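Local coordinates for protein 2-Cys Peroxiredoxin (PDB 2I81) that probably reduces hydrogen peroxide and organic hydroperoxides through a pair of cysteines, as a typical 2-Cys peroxiredoxin assembled as a ring of ten subunits, at residues K77-D80 and A81-R85; D176-Q179 and H180-Y184; V187-A190 and N191-K194. One frame throughout, in Å; residues are numbered along the deposited sequence.

Contact 1: residues K77-D80 and A81-R85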
ATOM      1  N   LYS A  77     -12.950  42.364 -31.363  1.00 34.28           N
ATOM      2  CA  LYS A  77     -13.142  43.793 -31.615  1.00 36.24           C
ATOM      3  C   LYS A  77     -12.140  44.646 -30.836  1.00 34.02           C
ATOM      4  O   LYS A  77     -11.722  45.707 -31.305  1.00 35.02           O
ATOM      5  CB  LYS A  77     -14.568  44.217 -31.259  1.00 35.93           C
ATOM      6  CG  LYS A  77     -15.583  44.015 -32.371  1.00 40.67           C
ATOM      7  CD  LYS A  77     -16.988  44.363 -31.896  1.00 41.86           C
ATOM      8  CE  LYS A  77     -17.869  44.849 -33.044  1.00 49.63           C
ATOM      9  NZ  LYS A  77     -18.130  43.789 -34.070  1.00 52.48           N
ATOM     10  N   ALA A  78     -11.759  44.171 -29.651  1.00 32.74           N
ATOM     11  CA  ALA A  78     -10.823  44.888 -28.786  1.00 33.10           C
ATOM     12  C   ALA A  78      -9.380  44.411 -28.970  1.00 33.21           C
ATOM     13  O   ALA A  78      -8.516  44.697 -28.138  1.00 33.02           O
ATOM     14  CB  ALA A  78     -11.253  44.756 -27.326  1.00 30.73           C
ATOM     15  N   LEU A  79      -9.129  43.700 -30.071  1.00 32.91           N
ATOM     16  CA  LEU A  79      -7.820  43.101 -30.345  1.00 34.50           C
ATOM     17  C   LEU A  79      -6.676  44.113 -30.301  1.00 35.15           C
ATOM     18  O   LEU A  79      -5.596  43.808 -29.790  1.00 37.70           O
ATOM     19  CB  LEU A  79      -7.819  42.391 -31.703  1.00 33.54           C
ATOM     20  CG  LEU A  79      -7.197  40.994 -31.858  1.00 36.43           C
ATOM     21  CD1 LEU A  79      -6.587  40.866 -33.243  1.00 38.92           C
ATOM     22  CD2 LEU A  79      -6.147  40.652 -30.795  1.00 37.36           C
ATOM     23  N   ASP A  80      -6.912  45.310 -30.838  1.00 35.77           N
ATOM     24  CA  ASP A  80      -5.883  46.349 -30.874  1.00 34.70           C
ATOM     25  C   ASP A  80      -5.523  46.865 -29.480  1.00 33.11           C
ATOM     26  O   ASP A  80      -4.372  47.254 -29.239  1.00 32.49           O
ATOM     27  CB  ASP A  80      -6.299  47.496 -31.800  1.00 34.96           C
ATOM     28  CG  ASP A  80      -6.290  47.094 -33.267  1.00 40.59           C
ATOM     29  OD1 ASP A  80      -5.396  46.321 -33.679  1.00 41.75           O
ATOM     30  OD2 ASP A  80      -7.178  47.557 -34.013  1.00 46.73           O
ATOM     31  N   ALA A  81      -6.503  46.868 -28.573  1.00 31.42           N
ATOM     32  CA  ALA A  81      -6.254  47.206 -27.174  1.00 31.22           C
ATOM     33  C   ALA A  81      -5.323  46.180 -26.525  1.00 31.47           C
ATOM     34  O   ALA A  81      -4.539  46.523 -25.640  1.00 29.68           O
ATOM     35  CB  ALA A  81      -7.562  47.314 -26.404  1.00 30.94           C
ATOM     36  N   PHE A  82      -5.409  44.929 -26.978  1.00 31.10           N
ATOM     37  CA  PHE A  82      -4.520  43.864 -26.502  1.00 31.27           C
ATOM     38  C   PHE A  82      -3.125  43.936 -27.119  1.00 32.82           C
ATOM     39  O   PHE A  82      -2.138  43.625 -26.449  1.00 34.17           O
ATOM     40  CB  PHE A  82      -5.120  42.480 -26.765  1.00 30.92           C
ATOM     41  CG  PHE A  82      -6.367  42.194 -25.983  1.00 29.41           C
ATOM     42  CD1 PHE A  82      -7.591  42.105 -26.631  1.00 30.57           C
ATOM     43  CD2 PHE A  82      -6.323  42.002 -24.604  1.00 34.53           C
ATOM     44  CE1 PHE A  82      -8.756  41.836 -25.923  1.00 31.01           C
ATOM     45  CE2 PHE A  82      -7.481  41.732 -23.886  1.00 32.11           C
ATOM     46  CZ  PHE A  82      -8.700  41.649 -24.549  1.00 31.25           C
ATOM     47  N   HIS A  83      -3.047  44.327 -28.393  1.00 34.09           N
ATOM     48  CA  HIS A  83      -1.757  44.493 -29.071  1.00 34.88           C
ATOM     49  C   HIS A  83      -0.935  45.606 -28.433  1.00 35.18           C
ATOM     50  O   HIS A  83       0.282  45.478 -28.280  1.00 35.14           O
ATOM     51  CB  HIS A  83      -1.933  44.774 -30.566  1.00 34.26           C
ATOM     52  CG  HIS A  83      -2.414  43.598 -31.357  1.00 38.34           C
ATOM     53  ND1 HIS A  83      -2.112  42.295 -31.018  1.00 42.47           N
ATOM     54  CD2 HIS A  83      -3.157  43.531 -32.486  1.00 42.01           C
ATOM     55  CE1 HIS A  83      -2.662  41.476 -31.897  1.00 42.93           C
ATOM     56  NE2 HIS A  83      -3.300  42.201 -32.798  1.00 44.28           N
ATOM     57  N   GLU A  84      -1.614  46.694 -28.069  1.00 35.88           N
ATOM     58  CA  GLU A  84      -0.995  47.816 -27.365  1.00 38.66           C
ATOM     59  C   GLU A  84      -0.330  47.376 -26.067  1.00 38.57           C
ATOM     60  O   GLU A  84       0.736  47.879 -25.703  1.00 38.32           O
ATOM     61  CB  GLU A  84      -2.036  48.886 -27.041  1.00 39.54           C
ATOM     62  CG  GLU A  84      -2.379  49.804 -28.195  1.00 48.27           C
ATOM     63  CD  GLU A  84      -2.823  51.175 -27.720  1.00 56.82           C
ATOM     64  OE1 GLU A  84      -2.144  52.165 -28.065  1.00 61.10           O
ATOM     65  OE2 GLU A  84      -3.840  51.265 -26.996  1.00 57.11           O
ATOM     66  N   ARG A  85      -0.971  46.435 -25.377  1.00 37.90           N
ATOM     67  CA  ARG A  85      -0.517  45.986 -24.068  1.00 36.20           C
ATOM     68  C   ARG A  85       0.430  44.789 -24.159  1.00 34.37           C
ATOM     69  O   ARG A  85       0.777  44.185 -23.141  1.00 35.23           O
ATOM     70  CB  ARG A  85      -1.724  45.682 -23.172  1.00 35.25           C
ATOM     71  CG  ARG A  85      -2.260  46.908 -22.435  1.00 39.12           C
ATOM     72  CD  ARG A  85      -3.764  46.828 -22.199  1.00 38.56           C
ATOM     73  NE  ARG A  85      -4.523  47.530 -23.234  1.00 45.90           N
ATOM     74  CZ  ARG A  85      -5.126  48.707 -23.070  1.00 43.27           C
ATOM     75  NH1 ARG A  85      -5.077  49.335 -21.901  1.00 41.66           N
ATOM     76  NH2 ARG A  85      -5.788  49.255 -24.080  1.00 48.74           N
TER
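A chi1 of -71° sets CG of His83 beside its own backbone N, trans to the carbonyl carbon, and so leans the imidazole back along helix 79-84 toward Leu79. The two methyls of Leu79 meet its outer end: CD1 lies 3.6 Å from His83 NE2, and CD2 is 3.7 Å from His83 CE1. One face of the same ring lies over Leu79 O, offset toward the rim, while that carbonyl accepts His83 N at 3.0 Å in its own plane. Asp80 OD1 comes to the ring edge, 3.8 Å from His83 CD2, with carboxylate and imidazole planes 51° apart. Phe82 takes a similar first torsion (-66°), which brings CD1 to 3.1 Å from Ala78 O and turns the ring to the buried side, against Ile171, Leu172 and Ile175 of helix 168-184. One turn on, Arg85 NE reaches back to Ala81 O at 2.6 Å in an almost straight bond lying in the guanidinium plane, and NH1 forms a salt bridge with Asp176. While the buried Phe82 covers helix 168-184, the exposed Asp80 and His83 lie next to each other, and the carboxylate might modestly favour a protonated His83.

Contact 2: residues D176-Q179 and H180-Y184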
ATOM      1  N   ASP A 176      -3.856  46.340 -17.215  1.00 27.38           N
ATOM      2  CA  ASP A 176      -3.306  47.659 -16.908  1.00 28.82           C
ATOM      3  C   ASP A 176      -2.742  47.741 -15.490  1.00 28.97           C
ATOM      4  O   ASP A 176      -1.679  48.327 -15.279  1.00 32.52           O
ATOM      5  CB  ASP A 176      -4.361  48.751 -17.120  1.00 29.38           C
ATOM      6  CG  ASP A 176      -4.591  49.072 -18.589  1.00 31.02           C
ATOM      7  OD1 ASP A 176      -3.723  48.744 -19.427  1.00 32.60           O
ATOM      8  OD2 ASP A 176      -5.644  49.663 -18.907  1.00 27.71           O
ATOM      9  N   ALA A 177      -3.453  47.149 -14.530  1.00 27.65           N
ATOM     10  CA  ALA A 177      -3.037  47.155 -13.126  1.00 25.91           C
ATOM     11  C   ALA A 177      -1.767  46.340 -12.889  1.00 25.98           C
ATOM     12  O   ALA A 177      -0.882  46.762 -12.140  1.00 25.43           O
ATOM     13  CB  ALA A 177      -4.168  46.661 -12.231  1.00 25.10           C
ATOM     14  N   ILE A 178      -1.689  45.175 -13.532  1.00 25.86           N
ATOM     15  CA  ILE A 178      -0.528  44.287 -13.431  1.00 27.69           C
ATOM     16  C   ILE A 178       0.711  44.925 -14.055  1.00 29.47           C
ATOM     17  O   ILE A 178       1.800  44.883 -13.474  1.00 29.62           O
ATOM     18  CB  ILE A 178      -0.813  42.900 -14.071  1.00 28.21           C
ATOM     19  CG1 ILE A 178      -1.857  42.148 -13.241  1.00 26.44           C
ATOM     20  CG2 ILE A 178       0.469  42.060 -14.173  1.00 25.16           C
ATOM     21  CD1 ILE A 178      -2.566  41.046 -13.975  1.00 26.33           C
ATOM     22  N   GLN A 179       0.532  45.522 -15.231  1.00 29.75           N
ATOM     23  CA  GLN A 179       1.626  46.177 -15.943  1.00 30.84           C
ATOM     24  C   GLN A 179       2.086  47.452 -15.238  1.00 30.88           C
ATOM     25  O   GLN A 179       3.261  47.823 -15.323  1.00 30.29           O
ATOM     26  CB  GLN A 179       1.239  46.453 -17.399  1.00 30.11           C
ATOM     27  CG  GLN A 179       1.116  45.179 -18.230  1.00 31.18           C
ATOM     28  CD  GLN A 179       0.702  45.426 -19.668  1.00 30.50           C
ATOM     29  OE1 GLN A 179       0.157  46.477 -20.009  1.00 32.05           O
ATOM     30  NE2 GLN A 179       0.956  44.444 -20.524  1.00 26.00           N
ATOM     31  N   HIS A 180       1.160  48.112 -14.540  1.00 31.64           N
ATOM     32  CA  HIS A 180       1.500  49.267 -13.710  1.00 33.00           C
ATOM     33  C   HIS A 180       2.382  48.851 -12.534  1.00 32.65           C
ATOM     34  O   HIS A 180       3.399  49.494 -12.263  1.00 32.13           O
ATOM     35  CB  HIS A 180       0.243  49.976 -13.205  1.00 34.11           C
ATOM     36  CG  HIS A 180       0.507  51.333 -12.631  1.00 38.56           C
ATOM     37  ND1 HIS A 180       0.731  51.545 -11.288  1.00 35.53           N
ATOM     38  CD2 HIS A 180       0.591  52.548 -13.223  1.00 39.86           C
ATOM     39  CE1 HIS A 180       0.937  52.832 -11.076  1.00 39.57           C
ATOM     40  NE2 HIS A 180       0.857  53.463 -12.234  1.00 38.34           N
ATOM     41  N   HIS A 181       1.994  47.777 -11.846  1.00 33.54           N
ATOM     42  CA  HIS A 181       2.780  47.245 -10.728  1.00 34.19           C
ATOM     43  C   HIS A 181       4.170  46.768 -11.157  1.00 35.21           C
ATOM     44  O   HIS A 181       5.143  46.959 -10.426  1.00 34.00           O
ATOM     45  CB  HIS A 181       2.030  46.118 -10.004  1.00 34.14           C
ATOM     46  CG  HIS A 181       2.881  45.358  -9.032  1.00 33.69           C
ATOM     47  ND1 HIS A 181       3.314  45.897  -7.839  1.00 32.42           N
ATOM     48  CD2 HIS A 181       3.393  44.106  -9.086  1.00 31.35           C
ATOM     49  CE1 HIS A 181       4.051  45.007  -7.197  1.00 33.53           C
ATOM     50  NE2 HIS A 181       4.114  43.911  -7.932  1.00 32.27           N
ATOM     51  N   GLU A 182       4.256  46.146 -12.332  1.00 36.34           N
ATOM     52  CA  GLU A 182       5.530  45.648 -12.863  1.00 39.98           C
ATOM     53  C   GLU A 182       6.521  46.775 -13.126  1.00 41.23           C
ATOM     54  O   GLU A 182       7.713  46.652 -12.832  1.00 40.78           O
ATOM     55  CB  GLU A 182       5.304  44.864 -14.155  1.00 39.47           C
ATOM     56  CG  GLU A 182       4.838  43.431 -13.956  1.00 41.02           C
ATOM     57  CD  GLU A 182       4.396  42.780 -15.255  1.00 41.93           C
ATOM     58  OE1 GLU A 182       3.843  43.488 -16.124  1.00 46.65           O
ATOM     59  OE2 GLU A 182       4.594  41.554 -15.404  1.00 45.48           O
ATOM     60  N   LYS A 183       6.009  47.870 -13.682  1.00 43.34           N
ATOM     61  CA  LYS A 183       6.818  49.021 -14.062  1.00 46.36           C
ATOM     62  C   LYS A 183       7.266  49.837 -12.846  1.00 46.54           C
ATOM     63  O   LYS A 183       8.437  50.218 -12.752  1.00 46.68           O
ATOM     64  CB  LYS A 183       6.039  49.904 -15.049  1.00 45.84           C
ATOM     65  CG  LYS A 183       6.809  51.116 -15.589  1.00 52.14           C
ATOM     66  CD  LYS A 183       7.481  50.837 -16.935  1.00 57.69           C
ATOM     67  CE  LYS A 183       6.498  50.930 -18.104  1.00 63.10           C
ATOM     68  NZ  LYS A 183       5.922  52.309 -18.278  1.00 69.61           N
ATOM     69  N   TYR A 184       6.342  50.097 -11.921  1.00 46.75           N
ATOM     70  CA  TYR A 184       6.618  51.014 -10.810  1.00 48.10           C
ATOM     71  C   TYR A 184       6.949  50.331  -9.484  1.00 47.41           C
ATOM     72  O   TYR A 184       7.742  50.855  -8.700  1.00 47.69           O
ATOM     73  CB  TYR A 184       5.470  52.017 -10.633  1.00 49.54           C
ATOM     74  CG  TYR A 184       5.232  52.854 -11.866  1.00 53.20           C
ATOM     75  CD1 TYR A 184       4.314  52.451 -12.834  1.00 53.63           C
ATOM     76  CD2 TYR A 184       5.941  54.036 -12.081  1.00 56.21           C
ATOM     77  CE1 TYR A 184       4.098  53.203 -13.978  1.00 55.61           C
ATOM     78  CE2 TYR A 184       5.731  54.799 -13.223  1.00 57.48           C
ATOM     79  CZ  TYR A 184       4.809  54.374 -14.166  1.00 56.72           C
ATOM     80  OH  TYR A 184       4.591  55.121 -15.297  1.00 56.90           O
TER
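In the last turns of the long helix 168-184, which precedes the C-terminal segment, Ile178 and Gln179 meet Glu182. Regular i to i+4 bonds run through them, from His180 N to Asp176 O (2.9 Å) through to Lys183 N to Gln179 O (3.2 Å); in the latter the donor sits above the carbonyl plane. Glu182 runs alongside Ile178, both pointing the same way. Its CG, placed beside the backbone N by a chi1 of -80°, rests 3.4 Å from Ile178 O, and CD comes to 4.1 Å from Ile178 CG2. Glu182 OE1 swings over to Gln179 CA at 3.5 Å and is claimed by the hydroxyl of Tyr54, which ties the helix to strand 54-59 of the central sheet of the thioredoxin-like fold, while Gln179 extends away to give NE2 to Arg85 O. Ala177 and Ile178 face Ile164 of the second subunit, and His181, its ND1 bonded to Asp186 O, packs on Ala163 there. His180 has CG anti to N (chi1 -166°), which brings one face of the ring against Tyr184 CD1, 3.6 Å above the His180 plane and over its centre. The His180 ring also meets, at about 50°, the indole of Trp192 from the loop that follows the helix.

Contact 3: residues V187-A190 and N191-K194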
ATOM      1  N   VAL A 187       1.520  49.457  -5.780  1.00 37.95           N
ATOM      2  CA  VAL A 187       0.416  48.530  -5.610  1.00 38.47           C
ATOM      3  C   VAL A 187      -0.890  49.218  -6.040  1.00 39.38           C
ATOM      4  O   VAL A 187      -1.083  50.410  -5.780  1.00 39.52           O
ATOM      5  CB  VAL A 187       0.394  48.007  -4.144  1.00 37.42           C
ATOM      6  CG1 VAL A 187      -0.898  48.361  -3.420  1.00 37.86           C
ATOM      7  CG2 VAL A 187       0.695  46.514  -4.096  1.00 37.92           C
ATOM      8  N   CYS A 188      -1.767  48.473  -6.716  1.00 39.44           N
ATOM      9  CA  CYS A 188      -3.006  49.045  -7.252  1.00 39.78           C
ATOM     10  C   CYS A 188      -4.193  48.848  -6.305  1.00 41.03           C
ATOM     11  O   CYS A 188      -4.525  47.712  -5.960  1.00 42.48           O
ATOM     12  CB  CYS A 188      -3.316  48.463  -8.634  1.00 40.31           C
ATOM     13  SG  CYS A 188      -2.113  48.909  -9.907  1.00 42.94           S
ATOM     14  N   PRO A 189      -4.836  49.956  -5.883  1.00 40.70           N
ATOM     15  CA  PRO A 189      -5.927  49.863  -4.910  1.00 40.30           C
ATOM     16  C   PRO A 189      -7.231  49.379  -5.544  1.00 40.19           C
ATOM     17  O   PRO A 189      -7.258  49.063  -6.738  1.00 40.17           O
ATOM     18  CB  PRO A 189      -6.072  51.305  -4.420  1.00 40.32           C
ATOM     19  CG  PRO A 189      -5.649  52.130  -5.581  1.00 40.88           C
ATOM     20  CD  PRO A 189      -4.581  51.352  -6.293  1.00 41.52           C
ATOM     21  N   ALA A 190      -8.297  49.315  -4.747  1.00 40.22           N
ATOM     22  CA  ALA A 190      -9.613  48.943  -5.254  1.00 41.01           C
ATOM     23  C   ALA A 190     -10.059  49.923  -6.337  1.00 41.61           C
ATOM     24  O   ALA A 190      -9.893  51.137  -6.187  1.00 40.95           O
ATOM     25  CB  ALA A 190     -10.624  48.908  -4.126  1.00 39.02           C
ATOM     26  N   ASN A 191     -10.599  49.383  -7.430  1.00 41.72           N
ATOM     27  CA  ASN A 191     -11.182  50.177  -8.525  1.00 42.86           C
ATOM     28  C   ASN A 191     -10.203  51.008  -9.367  1.00 42.70           C
ATOM     29  O   ASN A 191     -10.611  51.980 -10.010  1.00 42.89           O
ATOM     30  CB  ASN A 191     -12.290  51.102  -7.997  1.00 42.97           C
ATOM     31  CG  ASN A 191     -13.532  50.355  -7.566  1.00 47.62           C
ATOM     32  OD1 ASN A 191     -14.158  50.711  -6.567  1.00 45.56           O
ATOM     33  ND2 ASN A 191     -13.906  49.332  -8.322  1.00 51.05           N
ATOM     34  N   TRP A 192      -8.929  50.627  -9.375  1.00 41.34           N
ATOM     35  CA  TRP A 192      -7.885  51.419 -10.035  1.00 42.88           C
ATOM     36  C   TRP A 192      -7.988  51.422 -11.566  1.00 44.53           C
ATOM     37  O   TRP A 192      -8.056  50.362 -12.188  1.00 45.02           O
ATOM     38  CB  TRP A 192      -6.500  50.922  -9.602  1.00 41.66           C
ATOM     39  CG  TRP A 192      -5.356  51.701 -10.185  1.00 40.69           C
ATOM     40  CD1 TRP A 192      -4.751  52.796  -9.639  1.00 41.16           C
ATOM     41  CD2 TRP A 192      -4.675  51.441 -11.421  1.00 40.30           C
ATOM     42  NE1 TRP A 192      -3.740  53.237 -10.457  1.00 40.66           N
ATOM     43  CE2 TRP A 192      -3.670  52.424 -11.557  1.00 37.98           C
ATOM     44  CE3 TRP A 192      -4.818  50.476 -12.428  1.00 42.17           C
ATOM     45  CZ2 TRP A 192      -2.813  52.472 -12.661  1.00 40.74           C
ATOM     46  CZ3 TRP A 192      -3.965  50.525 -13.526  1.00 41.08           C
ATOM     47  CH2 TRP A 192      -2.975  51.515 -13.630  1.00 41.41           C
ATOM     48  N   GLN A 193      -7.999  52.618 -12.158  1.00 46.32           N
ATOM     49  CA  GLN A 193      -7.850  52.777 -13.610  1.00 47.90           C
ATOM     50  C   GLN A 193      -6.533  53.473 -13.908  1.00 48.20           C
ATOM     51  O   GLN A 193      -5.841  53.932 -12.999  1.00 47.74           O
ATOM     52  CB  GLN A 193      -8.962  53.649 -14.214  1.00 48.06           C
ATOM     53  CG  GLN A 193     -10.333  53.555 -13.575  1.00 51.93           C
ATOM     54  CD  GLN A 193     -11.055  52.268 -13.902  1.00 55.21           C
ATOM     55  OE1 GLN A 193     -10.898  51.702 -14.988  1.00 57.96           O
ATOM     56  NE2 GLN A 193     -11.865  51.797 -12.961  1.00 55.77           N
ATOM     57  N   LYS A 194      -6.201  53.558 -15.193  1.00 49.20           N
ATOM     58  CA  LYS A 194      -5.244  54.546 -15.664  1.00 51.12           C
ATOM     59  C   LYS A 194      -6.018  55.843 -15.893  1.00 52.18           C
ATOM     60  O   LYS A 194      -7.075  55.824 -16.531  1.00 52.21           O
ATOM     61  CB  LYS A 194      -4.614  54.108 -16.985  1.00 50.89           C
ATOM     62  CG  LYS A 194      -3.776  52.841 -16.895  1.00 54.50           C
ATOM     63  CD  LYS A 194      -3.091  52.588 -18.225  1.00 60.00           C
ATOM     64  CE  LYS A 194      -1.826  51.753 -18.037  1.00 63.09           C
ATOM     65  NZ  LYS A 194      -1.150  51.489 -19.336  1.00 67.69           N
TER
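Pro189 to Trp192 form a type II beta turn, closed by a long, weak bond from Trp192 N to Pro189 O (3.5 Å), with Asn191 in the left-handed region at its third position. The turn folds the indole of Trp192 back onto Cys188 and Pro189. Trp192 CG is trans to the backbone N (chi1 -178°), and Cys188 SG comes over the face of the six-membered ring of Trp192, 4.0 Å from its centroid and 16° off the normal. In this sulfur-aromatic contact Cys188 SG is nearest to Trp192 CD2, at 3.9 Å. Lys194 N lies over the opposite face, toward the rim. Pro189 CD approaches the pyrrole part obliquely, 3.6 Å from Trp192 CD1. The run Val-Cys-Pro-Ala-Asn-Trp from Val187 to Trp192, in the C-terminal segment, matches that around the resolving cysteine of typical 2-Cys peroxiredoxins, so Cys188 probably has that role, its sulfur a thiol in this reduced enzyme. Ser70 of the second subunit bonds to Ala190 N, and Val67 of that subunit packs on Val187, at the helix that in this family carries the peroxidatic cysteine. Ala177 of helix 168-184 packs near the rim of the six-membered ring, on the sulfur's side, and Arg173 binds Trp192 O.

Overall arrangement
Contacts 1 and 2 are helical and partly buried, whereas contact 3 is a buried turn without regular secondary structure. In contact 2 the polar groups tie to its own chain and the apolar ones to the second subunit. Residues 77-85 and 176-184 meet directly: Arg85, the residue after helix 79-84, is tied to helix 168-184 through its guanidinium to Asp176 and probably through its carbonyl to Gln179, beside the apolar packing of Phe82. Contact 3 leans on contact 2 differently, by Trp192 packing on Ala177 and His180; the centres of contacts 2 and 3 are about 10 Å apart. Contacts 2 and 3 reach the second subunit, by apolar packing at contact 2 and additionally by backbone bonds at contact 3; contact 1 stays within its own chain.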